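Local coordinates for protein flavin-dependent monooxygenase, oxygenase subunit HsaA (Rhodococcus sp., PDB 2RFQ) that catalyses the ortho-hydroxylation of the phenolic steroid intermediate 3-HSA to the catechol 3,4-DHSA, using reduced FMN and dioxygen, in cholesterol catabolism, at residues W84-H95 with W233-P244; W139-H147 with W182-S192. All blocks are in the same frame, centred on the assembly; numbering follows the deposited sequence.

Interaction 1. Residues W84-H95 with W233-P244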
loop_
_atom_site.group_PDB
_atom_site.type_symbol
_atom_site.label_atom_id
_atom_site.label_comp_id
_atom_site.label_asym_id
_atom_site.label_seq_id
_atom_site.Cartn_x
_atom_site.Cartn_y
_atom_site.Cartn_z
ATOM N N TRP A 84 4.513 26.375 8.183
ATOM C CA TRP A 84 3.063 26.328 8.368
ATOM C C TRP A 84 2.499 27.709 8.666
ATOM O O TRP A 84 1.540 28.158 8.014
ATOM C CB TRP A 84 2.745 25.387 9.516
ATOM C CG TRP A 84 1.278 25.131 9.783
ATOM C CD1 TRP A 84 0.497 25.755 10.714
ATOM C CD2 TRP A 84 0.427 24.162 9.124
ATOM N NE1 TRP A 84 -0.783 25.218 10.692
ATOM C CE2 TRP A 84 -0.842 24.240 9.728
ATOM C CE3 TRP A 84 0.634 23.223 8.091
ATOM C CZ2 TRP A 84 -1.920 23.426 9.316
ATOM C CZ3 TRP A 84 -0.418 22.414 7.680
ATOM C CH2 TRP A 84 -1.681 22.520 8.295
ATOM N N VAL A 85 3.089 28.371 9.647
ATOM C CA VAL A 85 2.645 29.734 10.010
ATOM C C VAL A 85 2.824 30.706 8.842
ATOM O O VAL A 85 1.932 31.523 8.563
ATOM C CB VAL A 85 3.406 30.217 11.255
ATOM C CG1 VAL A 85 3.179 31.708 11.525
ATOM C CG2 VAL A 85 2.982 29.375 12.462
ATOM N N SER A 86 3.960 30.607 8.154
ATOM C CA SER A 86 4.264 31.523 7.056
ATOM C C SER A 86 3.206 31.394 5.963
ATOM O O SER A 86 2.697 32.381 5.436
ATOM C CB SER A 86 5.658 31.235 6.480
ATOM O OG SER A 86 6.673 31.617 7.426
ATOM N N SER A 87 2.859 30.161 5.644
ATOM C CA SER A 87 1.882 29.929 4.589
ATOM C C SER A 87 0.524 30.536 4.923
ATOM O O SER A 87 -0.061 31.275 4.116
ATOM C CB SER A 87 1.719 28.437 4.385
ATOM O OG SER A 87 0.955 28.191 3.204
ATOM N N ILE A 88 0.029 30.250 6.133
ATOM C CA ILE A 88 -1.326 30.676 6.502
ATOM C C ILE A 88 -1.387 32.201 6.685
ATOM O O ILE A 88 -2.276 32.877 6.118
ATOM C CB ILE A 88 -1.838 29.884 7.717
ATOM C CG1 ILE A 88 -1.941 28.407 7.324
ATOM C CG2 ILE A 88 -3.231 30.342 8.091
ATOM C CD1 ILE A 88 -1.657 27.381 8.450
ATOM N N ILE A 89 -0.443 32.756 7.433
ATOM C CA ILE A 89 -0.433 34.210 7.616
ATOM C C ILE A 89 -0.220 34.921 6.267
ATOM O O ILE A 89 -0.847 35.936 5.996
ATOM C CB ILE A 89 0.588 34.662 8.694
ATOM C CG1 ILE A 89 0.239 34.024 10.052
ATOM C CG2 ILE A 89 0.602 36.176 8.813
ATOM C CD1 ILE A 89 0.869 34.697 11.256
ATOM N N GLY A 90 0.633 34.356 5.417
ATOM C CA GLY A 90 0.881 34.951 4.111
ATOM C C GLY A 90 -0.383 34.973 3.256
ATOM O O GLY A 90 -0.645 35.942 2.546
ATOM N N VAL A 91 -1.172 33.897 3.312
ATOM C CA VAL A 91 -2.362 33.825 2.461
ATOM C C VAL A 91 -3.450 34.797 2.929
ATOM O O VAL A 91 -4.315 35.196 2.151
ATOM C CB VAL A 91 -2.893 32.383 2.307
ATOM C CG1 VAL A 91 -3.956 32.066 3.369
ATOM C CG2 VAL A 91 -3.478 32.202 0.895
ATOM N N HIS A 92 -3.406 35.196 4.207
ATOM C CA HIS A 92 -4.397 36.156 4.693
ATOM C C HIS A 92 -4.264 37.499 3.998
ATOM O O HIS A 92 -5.222 38.250 3.944
ATOM C CB HIS A 92 -4.307 36.318 6.202
ATOM C CG HIS A 92 -4.534 35.041 6.927
ATOM N ND1 HIS A 92 -3.928 34.755 8.133
ATOM C CD2 HIS A 92 -5.240 33.937 6.583
ATOM C CE1 HIS A 92 -4.287 33.543 8.520
ATOM N NE2 HIS A 92 -5.076 33.027 7.596
ATOM N N ASN A 93 -3.082 37.792 3.463
ATOM C CA ASN A 93 -2.874 39.061 2.731
ATOM C C ASN A 93 -3.538 39.026 1.361
ATOM O O ASN A 93 -3.935 40.062 0.825
ATOM C CB ASN A 93 -1.384 39.425 2.669
ATOM C CG ASN A 93 -0.834 39.815 4.048
ATOM O OD1 ASN A 93 -1.599 39.970 5.007
ATOM N ND2 ASN A 93 0.487 39.936 4.161
ATOM N N TRP A 94 -3.677 37.818 0.835
ATOM C CA TRP A 94 -4.482 37.565 -0.350
ATOM C C TRP A 94 -5.975 37.721 0.014
ATOM O O TRP A 94 -6.739 38.396 -0.680
ATOM C CB TRP A 94 -4.190 36.141 -0.884
ATOM C CG TRP A 94 -4.995 35.735 -2.105
ATOM C CD1 TRP A 94 -4.609 35.841 -3.420
ATOM C CD2 TRP A 94 -6.312 35.153 -2.119
ATOM N NE1 TRP A 94 -5.621 35.385 -4.256
ATOM C CE2 TRP A 94 -6.663 34.943 -3.480
ATOM C CE3 TRP A 94 -7.219 34.778 -1.118
ATOM C CZ2 TRP A 94 -7.876 34.387 -3.862
ATOM C CZ3 TRP A 94 -8.467 34.223 -1.517
ATOM C CH2 TRP A 94 -8.766 34.045 -2.868
ATOM N N HIS A 95 -6.389 37.084 1.101
ATOM C CA HIS A 95 -7.802 37.138 1.514
ATOM C C HIS A 95 -8.242 38.581 1.784
ATOM O O HIS A 95 -9.315 39.006 1.327
ATOM C CB HIS A 95 -8.029 36.262 2.764
ATOM C CG HIS A 95 -9.480 36.038 3.095
ATOM N ND1 HIS A 95 -9.878 35.392 4.243
ATOM C CD2 HIS A 95 -10.619 36.359 2.427
ATOM C CE1 HIS A 95 -11.201 35.324 4.279
ATOM N NE2 HIS A 95 -11.676 35.888 3.180
ATOM N N TRP A 233 -10.914 30.208 -3.957
ATOM C CA TRP A 233 -10.559 29.877 -2.572
ATOM C C TRP A 233 -10.348 28.376 -2.380
ATOM O O TRP A 233 -9.469 27.975 -1.599
ATOM C CB TRP A 233 -11.665 30.367 -1.628
ATOM C CG TRP A 233 -11.387 30.197 -0.140
ATOM C CD1 TRP A 233 -12.124 29.456 0.736
ATOM C CD2 TRP A 233 -10.349 30.826 0.645
ATOM N NE1 TRP A 233 -11.606 29.563 2.005
ATOM C CE2 TRP A 233 -10.525 30.400 1.984
ATOM C CE3 TRP A 233 -9.296 31.696 0.351
ATOM C CZ2 TRP A 233 -9.694 30.825 3.028
ATOM C CZ3 TRP A 233 -8.441 32.107 1.396
ATOM C CH2 TRP A 233 -8.658 31.672 2.721
ATOM N N GLY A 234 -11.153 27.561 -3.065
ATOM C CA GLY A 234 -11.067 26.102 -2.927
ATOM C C GLY A 234 -9.728 25.523 -3.370
ATOM O O GLY A 234 -9.378 24.398 -2.997
ATOM N N THR A 235 -9.009 26.261 -4.234
ATOM C CA THR A 235 -7.609 25.951 -4.514
ATOM C C THR A 235 -6.611 26.691 -3.597
ATOM O O THR A 235 -5.681 26.095 -3.062
ATOM C CB THR A 235 -7.268 26.220 -5.995
ATOM O OG1 THR A 235 -8.028 25.320 -6.810
ATOM C CG2 THR A 235 -5.774 25.979 -6.263
ATOM N N ILE A 236 -6.797 27.994 -3.447
ATOM C CA ILE A 236 -5.830 28.823 -2.712
ATOM C C ILE A 236 -5.626 28.390 -1.265
ATOM O O ILE A 236 -4.469 28.274 -0.792
ATOM C CB ILE A 236 -6.302 30.303 -2.767
ATOM C CG1 ILE A 236 -6.158 30.819 -4.218
ATOM C CG2 ILE A 236 -5.558 31.179 -1.729
ATOM C CD1 ILE A 236 -4.678 31.139 -4.648
ATOM N N HIS A 237 -6.729 28.191 -0.543
ATOM C CA HIS A 237 -6.579 27.906 0.902
ATOM C C HIS A 237 -6.085 26.472 1.115
ATOM O O HIS A 237 -5.065 26.268 1.788
ATOM C CB HIS A 237 -7.853 28.249 1.660
ATOM C CG HIS A 237 -7.829 27.852 3.102
ATOM N ND1 HIS A 237 -6.832 28.250 3.969
ATOM C CD2 HIS A 237 -8.674 27.077 3.822
ATOM C CE1 HIS A 237 -7.069 27.741 5.168
ATOM N NE2 HIS A 237 -8.177 27.023 5.102
ATOM N N PRO A 238 -6.759 25.475 0.510
ATOM C CA PRO A 238 -6.194 24.128 0.709
ATOM C C PRO A 238 -4.734 23.954 0.227
ATOM O O PRO A 238 -3.955 23.227 0.855
ATOM C CB PRO A 238 -7.163 23.219 -0.063
ATOM C CG PRO A 238 -8.481 23.968 0.032
ATOM C CD PRO A 238 -8.039 25.416 -0.219
ATOM N N THR A 239 -4.351 24.619 -0.860
ATOM C CA THR A 239 -2.941 24.532 -1.308
ATOM C C THR A 239 -2.003 25.175 -0.254
ATOM O O THR A 239 -0.885 24.690 -0.030
ATOM C CB THR A 239 -2.763 25.166 -2.699
ATOM O OG1 THR A 239 -3.581 24.444 -3.633
ATOM C CG2 THR A 239 -1.279 25.096 -3.175
ATOM N N THR A 240 -2.487 26.226 0.417
ATOM C CA THR A 240 -1.714 26.840 1.531
ATOM C C THR A 240 -1.473 25.870 2.705
ATOM O O THR A 240 -0.498 25.998 3.445
ATOM C CB THR A 240 -2.276 28.210 1.962
ATOM O OG1 THR A 240 -1.269 29.221 1.711
ATOM C CG2 THR A 240 -2.599 28.254 3.438
ATOM N N ILE A 241 -2.348 24.873 2.826
ATOM C CA ILE A 241 -2.244 23.827 3.818
ATOM C C ILE A 241 -1.361 22.667 3.345
ATOM O O ILE A 241 -0.613 22.088 4.144
ATOM C CB ILE A 241 -3.693 23.336 4.195
ATOM C CG1 ILE A 241 -4.497 24.494 4.785
ATOM C CG2 ILE A 241 -3.665 22.028 5.027
ATOM C CD1 ILE A 241 -3.793 25.229 5.968
ATOM N N SER A 242 -1.432 22.318 2.070
ATOM C CA SER A 242 -0.593 21.217 1.574
ATOM C C SER A 242 0.850 21.652 1.307
ATOM O O SER A 242 1.782 20.880 1.539
ATOM C CB SER A 242 -1.178 20.585 0.289
ATOM O OG SER A 242 -2.436 19.989 0.571
ATOM N N ALA A 243 1.034 22.864 0.779
ATOM C CA ALA A 243 2.397 23.308 0.393
ATOM C C ALA A 243 3.435 23.183 1.519
ATOM O O ALA A 243 4.539 22.679 1.274
ATOM C CB ALA A 243 2.364 24.734 -0.190
ATOM N N PRO A 244 3.105 23.614 2.755
ATOM C CA PRO A 244 4.106 23.459 3.832
ATOM C C PRO A 244 4.381 21.989 4.163
ATOM O O PRO A 244 5.493 21.644 4.485
ATOM C CB PRO A 244 3.508 24.232 5.020
ATOM C CG PRO A 244 2.035 24.369 4.717
ATOM C CD PRO A 244 1.870 24.282 3.225
#

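Interaction 2. Residues W139-H147 with W182-S192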
loop_
_atom_site.group_PDB
_atom_site.type_symbol
_atom_site.label_atom_id
_atom_site.label_comp_id
_atom_site.label_asym_id
_atom_site.label_seq_id
_atom_site.Cartn_x
_atom_site.Cartn_y
_atom_site.Cartn_z
ATOM N N TRP A 139 -12.406 30.699 18.703
ATOM C CA TRP A 139 -11.851 30.108 17.496
ATOM C C TRP A 139 -10.461 29.519 17.763
ATOM O O TRP A 139 -9.479 30.255 17.893
ATOM C CB TRP A 139 -11.754 31.166 16.395
ATOM C CG TRP A 139 -12.985 31.364 15.577
ATOM C CD1 TRP A 139 -13.345 30.665 14.466
ATOM C CD2 TRP A 139 -14.005 32.351 15.784
ATOM N NE1 TRP A 139 -14.532 31.160 13.951
ATOM C CE2 TRP A 139 -14.966 32.184 14.756
ATOM C CE3 TRP A 139 -14.207 33.350 16.745
ATOM C CZ2 TRP A 139 -16.097 33.002 14.643
ATOM C CZ3 TRP A 139 -15.349 34.167 16.641
ATOM C CH2 TRP A 139 -16.273 33.979 15.592
ATOM N N ALA A 140 -10.406 28.190 17.837
ATOM C CA ALA A 140 -9.149 27.445 18.059
ATOM C C ALA A 140 -8.297 27.361 16.802
ATOM O O ALA A 140 -8.727 27.734 15.702
ATOM C CB ALA A 140 -9.459 26.029 18.560
ATOM N N TRP A 141 -7.074 26.875 16.989
ATOM C CA TRP A 141 -6.165 26.560 15.894
ATOM C C TRP A 141 -5.775 27.780 15.045
ATOM O O TRP A 141 -5.609 27.653 13.818
ATOM C CB TRP A 141 -6.711 25.411 15.003
ATOM C CG TRP A 141 -7.193 24.173 15.753
ATOM C CD1 TRP A 141 -8.373 24.046 16.432
ATOM C CD2 TRP A 141 -6.537 22.900 15.862
ATOM N NE1 TRP A 141 -8.485 22.782 16.974
ATOM C CE2 TRP A 141 -7.368 22.062 16.640
ATOM C CE3 TRP A 141 -5.332 22.383 15.366
ATOM C CZ2 TRP A 141 -7.030 20.729 16.943
ATOM C CZ3 TRP A 141 -4.996 21.064 15.659
ATOM C CH2 TRP A 141 -5.845 20.248 16.450
ATOM N N SER A 142 -5.599 28.949 15.678
ATOM C CA SER A 142 -5.195 30.147 14.923
ATOM C C SER A 142 -3.671 30.197 14.891
ATOM O O SER A 142 -3.032 30.807 15.728
ATOM C CB SER A 142 -5.797 31.432 15.529
ATOM O OG SER A 142 -5.584 32.524 14.629
ATOM N N SER A 143 -3.105 29.519 13.899
ATOM C CA SER A 143 -1.656 29.426 13.770
ATOM C C SER A 143 -1.005 30.790 13.693
ATOM O O SER A 143 -1.413 31.651 12.897
ATOM C CB SER A 143 -1.270 28.623 12.524
ATOM O OG SER A 143 -1.804 27.311 12.616
ATOM N N GLY A 144 0.038 30.971 14.511
ATOM C CA GLY A 144 0.783 32.236 14.533
ATOM C C GLY A 144 -0.013 33.447 15.020
ATOM O O GLY A 144 0.388 34.581 14.771
ATOM N N CYS A 145 -1.103 33.220 15.759
ATOM C CA CYS A 145 -1.960 34.337 16.169
ATOM C C CYS A 145 -1.228 35.418 17.003
ATOM O O CYS A 145 -1.597 36.588 16.941
ATOM C CB CYS A 145 -3.230 33.841 16.874
ATOM S SG CYS A 145 -2.931 32.816 18.324
ATOM N N ASP A 146 -0.198 35.042 17.761
ATOM C CA ASP A 146 0.540 36.043 18.546
ATOM C C ASP A 146 1.250 37.061 17.649
ATOM O O ASP A 146 1.548 38.189 18.070
ATOM C CB ASP A 146 1.556 35.377 19.473
ATOM C CG ASP A 146 2.141 36.345 20.490
ATOM O OD1 ASP A 146 1.374 37.079 21.152
ATOM O OD2 ASP A 146 3.373 36.370 20.619
ATOM N N HIS A 147 1.501 36.656 16.406
ATOM C CA HIS A 147 2.275 37.471 15.470
ATOM C C HIS A 147 1.415 38.342 14.590
ATOM O O HIS A 147 1.901 38.880 13.596
ATOM C CB HIS A 147 3.160 36.567 14.616
ATOM C CG HIS A 147 4.242 35.913 15.409
ATOM N ND1 HIS A 147 5.252 36.637 16.007
ATOM C CD2 HIS A 147 4.461 34.613 15.729
ATOM C CE1 HIS A 147 6.057 35.807 16.655
ATOM N NE2 HIS A 147 5.599 34.574 16.497
ATOM N N TRP A 182 -2.234 25.537 23.305
ATOM C CA TRP A 182 -1.604 24.693 22.268
ATOM C C TRP A 182 -0.684 23.632 22.878
ATOM O O TRP A 182 0.417 23.929 23.339
ATOM C CB TRP A 182 -0.856 25.600 21.300
ATOM C CG TRP A 182 -0.378 24.945 20.060
ATOM C CD1 TRP A 182 0.909 24.895 19.610
ATOM C CD2 TRP A 182 -1.185 24.296 19.072
ATOM N NE1 TRP A 182 0.964 24.242 18.399
ATOM C CE2 TRP A 182 -0.310 23.863 18.044
ATOM C CE3 TRP A 182 -2.565 24.032 18.956
ATOM C CZ2 TRP A 182 -0.761 23.184 16.916
ATOM C CZ3 TRP A 182 -3.016 23.346 17.827
ATOM C CH2 TRP A 182 -2.114 22.947 16.817
ATOM N N ASN A 183 -1.146 22.379 22.876
ATOM C CA ASN A 183 -0.485 21.304 23.601
ATOM C C ASN A 183 -0.606 19.995 22.817
ATOM O O ASN A 183 -1.412 19.108 23.154
ATOM C CB ASN A 183 -1.158 21.178 24.975
ATOM C CG ASN A 183 -0.437 20.235 25.883
ATOM O OD1 ASN A 183 0.744 19.963 25.704
ATOM N ND2 ASN A 183 -1.158 19.707 26.877
ATOM N N VAL A 184 0.204 19.902 21.759
ATOM C CA VAL A 184 0.017 18.857 20.736
ATOM C C VAL A 184 1.303 18.114 20.382
ATOM O O VAL A 184 2.411 18.549 20.720
ATOM C CB VAL A 184 -0.581 19.462 19.452
ATOM C CG1 VAL A 184 -2.020 19.921 19.710
ATOM C CG2 VAL A 184 0.267 20.619 18.997
ATOM N N VAL A 185 1.152 16.997 19.670
ATOM C CA VAL A 185 2.294 16.103 19.399
ATOM C C VAL A 185 3.204 16.595 18.243
ATOM O O VAL A 185 4.364 16.200 18.123
ATOM C CB VAL A 185 1.783 14.664 19.098
ATOM C CG1 VAL A 185 1.010 14.639 17.758
ATOM C CG2 VAL A 185 2.928 13.602 19.113
ATOM N N GLY A 186 2.660 17.450 17.396
ATOM C CA GLY A 186 3.445 18.048 16.288
ATOM C C GLY A 186 2.964 19.445 15.954
ATOM O O GLY A 186 1.900 19.890 16.415
ATOM N N LEU A 187 3.737 20.133 15.108
ATOM C CA LEU A 187 3.507 21.569 14.833
ATOM C C LEU A 187 3.423 22.358 16.149
ATOM O O LEU A 187 2.719 23.368 16.255
ATOM C CB LEU A 187 2.244 21.804 13.963
ATOM C CG LEU A 187 2.412 21.387 12.488
ATOM C CD1 LEU A 187 1.038 21.589 11.768
ATOM C CD2 LEU A 187 3.549 22.205 11.820
ATOM N N ARG A 188 4.190 21.914 17.138
ATOM C CA ARG A 188 4.202 22.570 18.461
ATOM C C ARG A 188 4.587 24.051 18.340
ATOM O O ARG A 188 4.002 24.926 19.000
ATOM C CB ARG A 188 5.175 21.851 19.393
ATOM C CG ARG A 188 4.661 20.488 19.753
ATOM C CD ARG A 188 5.695 19.688 20.559
ATOM N NE ARG A 188 5.078 18.496 21.119
ATOM C CZ ARG A 188 5.749 17.445 21.585
ATOM N NH1 ARG A 188 7.089 17.401 21.516
ATOM N NH2 ARG A 188 5.072 16.429 22.120
ATOM N N GLY A 189 5.540 24.341 17.461
ATOM C CA GLY A 189 6.022 25.717 17.286
ATOM C C GLY A 189 5.011 26.696 16.713
ATOM O O GLY A 189 5.238 27.904 16.759
ATOM N N THR A 190 3.897 26.191 16.152
ATOM C CA THR A 190 2.977 27.086 15.461
ATOM C C THR A 190 2.198 28.006 16.406
ATOM O O THR A 190 1.677 29.026 15.957
ATOM C CB THR A 190 1.990 26.327 14.523
ATOM O OG1 THR A 190 1.158 25.459 15.309
ATOM C CG2 THR A 190 2.791 25.514 13.485
ATOM N N GLY A 191 2.124 27.655 17.699
ATOM C CA GLY A 191 1.376 28.497 18.634
ATOM C C GLY A 191 -0.038 28.716 18.130
ATOM O O GLY A 191 -0.535 29.851 18.086
ATOM N N SER A 192 -0.683 27.627 17.754
ATOM C CA SER A 192 -2.028 27.680 17.181
ATOM C C SER A 192 -3.101 27.816 18.266
ATOM O O SER A 192 -3.911 26.907 18.483
ATOM C CB SER A 192 -2.263 26.468 16.247
ATOM O OG SER A 192 -1.314 26.525 15.183
HETATM O O HOH W 1 -6.332 26.417 19.838
HETATM O O HOH W 2 1.014 32.238 18.216
#

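Interaction 1. Residues W84-H95 with W233-P244
Trp94 and Trp233 meet rim to rim, CZ3 of Trp94 lying 3.2 Å from CE3 of Trp233, with the two planes only 18° apart and neither ring over the other. His95 approaches the six-membered ring of Trp233 obliquely, completing an aromatic cluster. Trp94 reaches the opposing helix because chi1 (179°) sets CG opposite the backbone N, and CG2 of Ile236 sits over the face of its six-membered ring, 4.0 Å from the centroid. The same methyl touches Val91 CG2 at 3.5 Å; both residues are beta-branched, so each offers a methyl close to its own backbone, where the helices face each other. Were Trp94 an alanine, Ile236 would probably lose its aromatic floor, Trp233 its rim partner and the carbonyl of Val228 its indole donor.

Midway, small polar residues let the helices come close. Ser87 OG donates to Thr240 O at 2.6 Å, in the carbonyl plane and on a lone pair. This oxygen would normally receive the amide of the residue four places on, but Pro244 has no N-H, and the serine hydroxyl takes that role. Thr240 OG1 stands 2.9 Å from Ser87 OG, while its methyl CG2 turns to Ile88. Toward the other end, the Trp84 indole lies obliquely across the side chains of Ile241 and Pro244, its CH2 3.9 Å from Ile241 CG2. Ile241 O, beside this indole, is buried without a polar partner.

The segments run antiparallel at 161°, their axes 8.9 Å apart. Trp84 and Tyr120 are, by similarity, FMN-binding positions, so this helix pair probably backs the flavin site. Helix 65-76 packs against the middle, helices 277-309 and 316-344 flank 233-244, and Tyr120, just after strand 116-119, bonds His95 and meets Trp233 edge-to-face.

Interaction 2. Residues W139-H147 with W182-S192
Trp182 points the edge of its six-membered ring at the face of Trp141 in an offset edge-to-face pair, the planes at 79° and Trp182 CZ3 3.5 Å from Trp141 CE3. One face of Trp182 carries Ser192 CB and, farther off, Gly191; Val184 CG2 covers the opposite face. In the plane of the ring, NE1 donates to Leu187 O at 2.9 Å, which fixes the rotation of the indole. That carbonyl also takes the hydroxyl and amide of Thr190, so three donors grip it.

Beside the rings, Ser143 OG and Ser192 OG share a 2.7 Å hydrogen bond. Both hydroxyls lie beside their own backbone N, anti to the carbonyl carbon (chi1 -60° and -61°), and short side chains let the backbones close up. Gly144, whose positive phi suits the third place of the type II turn 142-145, donates its N-H to Thr190 O, nearly along the C=O axis, with N 2.9 Å from that oxygen. One water links Trp141 N to Ser192 O, another Asp146 N to Gly191 O.

Trp141, Ser142 and Ser143 are FMN-binding positions by similarity; the ring pair steadies Trp141, the hydroxyl and Gly144 bonds the turn after it, probably keeping this likely flavin-site segment in shape through neutral contacts.

In the fold
The four segments follow one another as 84-95, 139-147, 182-192 and 233-244, so both halves of interaction 2 fall between those of interaction 1. Interaction 1 pairs helix 80-96 with helix 233-266, near the centre of the chain, joining the N- and C-terminal helical regions of an acyl-CoA dehydrogenase-like fold. Interaction 2 joins the end of strand 132-142 to the loop before strand 193-198, about 13 Å from the centre of the chain, in the beta region between the two helical parts. Their centres are 15 Å apart, yet they touch: Trp84 NE1 makes a weak hydrogen bond to Ser143 OG, and the Trp84 indole packs on Leu187 and Thr190. Helical core and beta region thus meet at Trp84 and Ser143, which, by similarity, probably bind FMN.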